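Local coordinates for protein type I modular polyketide synthase (Streptomyces albus subsp. albus, PDB 6IYR) that probably loads an acyl extender unit from its coenzyme A thioester onto the assembly line that builds the polyether salinomycin, at residues S150-L164 against W196-A208. Sequence-based numbering, arbitrary orientation.
Sequences SPVFASRLAECADAL and WAVMVSLAEVWRA
S201 is a knob near the middle of this helix pair, set among F153, R156, L157 and C160. Its OG donates a 3.0 Å hydrogen bond to A197 O. The donor lies 27° out of that carbonyl's plane, on the face opposite S201 N. The torsion that places OG beside its own backbone N (chi1 -66°) makes this bond possible. The hydroxyl is thus tied within its own helix. The segment axes approach to 8.5 Å.

F153 is a second knob, between S201, L202, V205 and V198. Its CE1 lies 3.3 Å from S201 CB, obliquely to the ring, while V205 CG2 comes at the ring edge. L146 and L147 of helix 146-149 also pack on F153. C160 is a further knob: its CB touches A197 CB at 3.6 Å, and its SG makes an oblique sulfur-aromatic contact with W196, 4.6 Å from the centroid of the six-membered ring. L164 CD1 meets the edge of the same indole.

The R156 and E204 side is looser and wetter. R156 NE donates to a water at 2.8 Å. That water donates to V200 O and, weakly, to E204 OE1. The two charges stay 4.4 Å apart, R156 NE to E204 OE1, with no N-H aimed at the oxygen. Each has a salt-bridge partner on its own helix: E159 for R156, R207 for E204.

The helices run roughly antiparallel, at 143°, with knobs-into-holes packing. The contact joins helix 151-164 to the C-terminal part of helix 188-208, which leads to strand 215-218 of the parallel sheet in the acyltransferase domain. W196 lies near a GxSxG pattern consistent with a nucleophile elbow.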
# COMPACT_ATOMS: atom_id res chain seq x y z
N SER A 150 -7.89 -4.53 16.05
CA SER A 150 -7.71 -5.59 15.07
C SER A 150 -6.84 -6.69 15.63
O SER A 150 -5.61 -6.55 15.66
CB SER A 150 -7.07 -5.05 13.79
OG SER A 150 -6.83 -6.11 12.90
N PRO A 151 -7.46 -7.77 16.12
CA PRO A 151 -6.73 -8.93 16.55
C PRO A 151 -5.80 -9.47 15.46
O PRO A 151 -4.72 -9.92 15.76
CB PRO A 151 -7.83 -9.95 16.83
CG PRO A 151 -9.01 -9.12 17.18
CD PRO A 151 -8.91 -7.96 16.26
N VAL A 152 -6.24 -9.43 14.21
CA VAL A 152 -5.43 -9.95 13.10
C VAL A 152 -4.17 -9.11 12.88
O VAL A 152 -3.06 -9.64 12.80
CB VAL A 152 -6.25 -9.97 11.81
CG1 VAL A 152 -5.38 -10.32 10.61
CG2 VAL A 152 -7.40 -10.95 11.95
N PHE A 153 -4.32 -7.79 12.89
CA PHE A 153 -3.15 -6.90 12.89
C PHE A 153 -2.23 -7.17 14.02
O PHE A 153 -1.01 -7.29 13.82
CB PHE A 153 -3.53 -5.43 12.90
CG PHE A 153 -2.39 -4.53 12.56
CD1 PHE A 153 -1.86 -4.53 11.26
CD2 PHE A 153 -1.71 -3.88 13.54
CE1 PHE A 153 -0.77 -3.73 10.94
CE2 PHE A 153 -0.62 -3.05 13.24
CZ PHE A 153 -0.13 -3.02 11.95
N ALA A 154 -2.77 -7.32 15.21
CA ALA A 154 -1.92 -7.36 16.37
C ALA A 154 -1.12 -8.64 16.35
O ALA A 154 0.01 -8.71 16.85
CB ALA A 154 -2.73 -7.26 17.65
N SER A 155 -1.71 -9.69 15.82
CA SER A 155 -1.03 -10.96 15.96
C SER A 155 -0.04 -11.18 14.81
O SER A 155 1.04 -11.72 15.00
CB SER A 155 -2.05 -12.09 16.09
OG SER A 155 -1.99 -12.92 14.97
N ARG A 156 -0.37 -10.68 13.63
CA ARG A 156 0.58 -10.69 12.51
C ARG A 156 1.79 -9.79 12.77
O ARG A 156 2.93 -10.18 12.53
CB ARG A 156 -0.12 -10.27 11.24
CG ARG A 156 0.69 -10.52 9.97
CD ARG A 156 1.22 -11.95 9.94
NE ARG A 156 1.59 -12.32 8.59
CZ ARG A 156 2.32 -13.39 8.29
NH1 ARG A 156 2.60 -13.66 7.03
NH2 ARG A 156 2.76 -14.17 9.23
N LEU A 157 1.54 -8.62 13.36
CA LEU A 157 2.62 -7.72 13.71
C LEU A 157 3.50 -8.31 14.79
O LEU A 157 4.71 -8.15 14.72
CB LEU A 157 2.10 -6.33 14.11
CG LEU A 157 3.18 -5.25 14.11
CD1 LEU A 157 3.41 -4.71 12.71
CD2 LEU A 157 2.84 -4.12 15.07
N ALA A 158 2.94 -9.09 15.71
CA ALA A 158 3.77 -9.73 16.76
C ALA A 158 4.61 -10.85 16.15
O ALA A 158 5.75 -11.07 16.56
CB ALA A 158 2.92 -10.29 17.91
N GLU A 159 4.06 -11.52 15.15
CA GLU A 159 4.86 -12.48 14.39
C GLU A 159 5.99 -11.78 13.64
O GLU A 159 7.09 -12.35 13.52
CB GLU A 159 3.98 -13.25 13.39
CG GLU A 159 3.10 -14.31 14.04
CD GLU A 159 1.99 -14.80 13.14
OE1 GLU A 159 2.17 -14.84 11.90
OE2 GLU A 159 0.88 -15.01 13.65
N CYS A 160 5.72 -10.59 13.09
CA CYS A 160 6.77 -9.86 12.36
C CYS A 160 7.85 -9.51 13.35
O CYS A 160 9.07 -9.63 13.05
CB CYS A 160 6.22 -8.63 11.64
SG CYS A 160 5.22 -9.05 10.22
N ALA A 161 7.46 -9.08 14.53
CA ALA A 161 8.45 -8.69 15.55
C ALA A 161 9.32 -9.91 15.95
O ALA A 161 10.54 -9.78 16.13
CB ALA A 161 7.79 -8.10 16.77
N ASP A 162 8.72 -11.09 16.06
CA ASP A 162 9.52 -12.29 16.36
C ASP A 162 10.48 -12.61 15.21
O ASP A 162 11.64 -12.95 15.46
CB ASP A 162 8.64 -13.52 16.64
CG ASP A 162 7.77 -13.37 17.87
OD1 ASP A 162 8.17 -12.68 18.85
OD2 ASP A 162 6.68 -13.97 17.87
N ALA A 163 10.01 -12.47 13.98
CA ALA A 163 10.83 -12.75 12.82
C ALA A 163 12.06 -11.85 12.78
O ALA A 163 13.15 -12.27 12.37
CB ALA A 163 10.02 -12.65 11.57
N LEU A 164 11.91 -10.63 13.28
CA LEU A 164 12.94 -9.61 13.16
C LEU A 164 13.93 -9.76 14.28
O LEU A 164 15.03 -9.20 14.22
CB LEU A 164 12.35 -8.15 13.21
CG LEU A 164 11.74 -7.71 11.90
CD1 LEU A 164 10.74 -6.59 12.11
CD2 LEU A 164 12.78 -7.34 10.82
N TRP A 196 8.32 -2.68 6.56
CA TRP A 196 8.10 -4.04 6.13
C TRP A 196 6.99 -4.70 6.99
O TRP A 196 6.06 -5.30 6.46
CB TRP A 196 9.42 -4.83 6.24
CG TRP A 196 9.21 -6.30 6.00
CD1 TRP A 196 9.02 -6.90 4.81
CD2 TRP A 196 9.14 -7.31 6.98
NE1 TRP A 196 8.84 -8.23 4.98
CE2 TRP A 196 8.88 -8.51 6.31
CE3 TRP A 196 9.16 -7.30 8.37
CZ2 TRP A 196 8.71 -9.71 6.99
CZ3 TRP A 196 9.06 -8.50 9.02
CH2 TRP A 196 8.78 -9.68 8.34
N ALA A 197 7.17 -4.65 8.30
CA ALA A 197 6.29 -5.32 9.24
C ALA A 197 4.88 -4.76 9.21
O ALA A 197 3.91 -5.52 9.21
CB ALA A 197 6.85 -5.20 10.64
N VAL A 198 4.78 -3.44 9.03
CA VAL A 198 3.48 -2.80 8.88
C VAL A 198 2.78 -3.26 7.63
O VAL A 198 1.62 -3.64 7.67
CB VAL A 198 3.59 -1.27 8.90
CG1 VAL A 198 2.29 -0.58 8.47
CG2 VAL A 198 4.04 -0.80 10.26
N MET A 199 3.48 -3.26 6.51
CA MET A 199 2.86 -3.65 5.25
C MET A 199 2.45 -5.14 5.23
O MET A 199 1.34 -5.50 4.75
CB MET A 199 3.77 -3.34 4.08
CG MET A 199 4.06 -1.85 3.86
SD MET A 199 4.92 -1.59 2.28
CE MET A 199 6.54 -2.16 2.80
N VAL A 200 3.31 -6.00 5.75
CA VAL A 200 2.96 -7.42 5.86
C VAL A 200 1.70 -7.56 6.73
O VAL A 200 0.81 -8.32 6.41
CB VAL A 200 4.12 -8.22 6.42
CG1 VAL A 200 3.69 -9.66 6.74
CG2 VAL A 200 5.26 -8.22 5.39
N SER A 201 1.58 -6.74 7.75
CA SER A 201 0.51 -6.92 8.70
C SER A 201 -0.78 -6.29 8.24
O SER A 201 -1.81 -6.90 8.41
CB SER A 201 0.93 -6.47 10.07
OG SER A 201 1.98 -7.33 10.54
N LEU A 202 -0.70 -5.18 7.51
CA LEU A 202 -1.89 -4.59 6.92
C LEU A 202 -2.48 -5.52 5.87
O LEU A 202 -3.70 -5.57 5.68
CB LEU A 202 -1.55 -3.24 6.28
CG LEU A 202 -1.18 -2.11 7.25
CD1 LEU A 202 -0.91 -0.86 6.44
CD2 LEU A 202 -2.31 -1.81 8.24
N ALA A 203 -1.62 -6.21 5.12
CA ALA A 203 -2.10 -7.06 4.03
C ALA A 203 -2.97 -8.22 4.57
O ALA A 203 -3.90 -8.68 3.93
CB ALA A 203 -0.94 -7.61 3.22
N GLU A 204 -2.55 -8.74 5.72
CA GLU A 204 -3.22 -9.82 6.38
C GLU A 204 -4.59 -9.40 6.93
O GLU A 204 -5.52 -10.16 6.84
CB GLU A 204 -2.35 -10.28 7.52
CG GLU A 204 -2.87 -11.51 8.21
CD GLU A 204 -2.67 -12.76 7.38
OE1 GLU A 204 -2.09 -12.70 6.26
OE2 GLU A 204 -3.09 -13.81 7.88
N VAL A 205 -4.74 -8.14 7.33
CA VAL A 205 -6.09 -7.60 7.65
C VAL A 205 -6.98 -7.57 6.45
O VAL A 205 -8.09 -8.04 6.52
CB VAL A 205 -6.00 -6.20 8.26
CG1 VAL A 205 -7.38 -5.64 8.63
CG2 VAL A 205 -5.14 -6.28 9.48
N TRP A 206 -6.46 -7.16 5.30
CA TRP A 206 -7.25 -7.19 4.09
C TRP A 206 -7.69 -8.62 3.80
O TRP A 206 -8.86 -8.88 3.54
CB TRP A 206 -6.49 -6.61 2.92
CG TRP A 206 -6.53 -5.09 2.79
CD1 TRP A 206 -5.57 -4.21 3.20
CD2 TRP A 206 -7.57 -4.30 2.21
NE1 TRP A 206 -5.91 -2.94 2.86
CE2 TRP A 206 -7.16 -2.95 2.30
CE3 TRP A 206 -8.80 -4.59 1.64
CZ2 TRP A 206 -7.94 -1.90 1.82
CZ3 TRP A 206 -9.54 -3.55 1.08
CH2 TRP A 206 -9.11 -2.23 1.18
N ARG A 207 -6.75 -9.56 3.95
CA ARG A 207 -7.01 -10.98 3.73
C ARG A 207 -8.04 -11.56 4.68
O ARG A 207 -8.96 -12.21 4.27
CB ARG A 207 -5.72 -11.78 3.90
CG ARG A 207 -5.15 -12.38 2.63
CD ARG A 207 -4.18 -13.52 2.96
NE ARG A 207 -4.37 -14.02 4.32
CZ ARG A 207 -4.88 -15.20 4.66
NH1 ARG A 207 -5.28 -16.07 3.75
NH2 ARG A 207 -4.99 -15.51 5.94
N ALA A 208 -7.89 -11.27 5.96
CA ALA A 208 -8.87 -11.68 6.99
C ALA A 208 -10.28 -11.12 6.71
O ALA A 208 -11.28 -11.71 7.11
CB ALA A 208 -8.38 -11.25 8.36
O HOH W 1 0.90 -11.09 6.14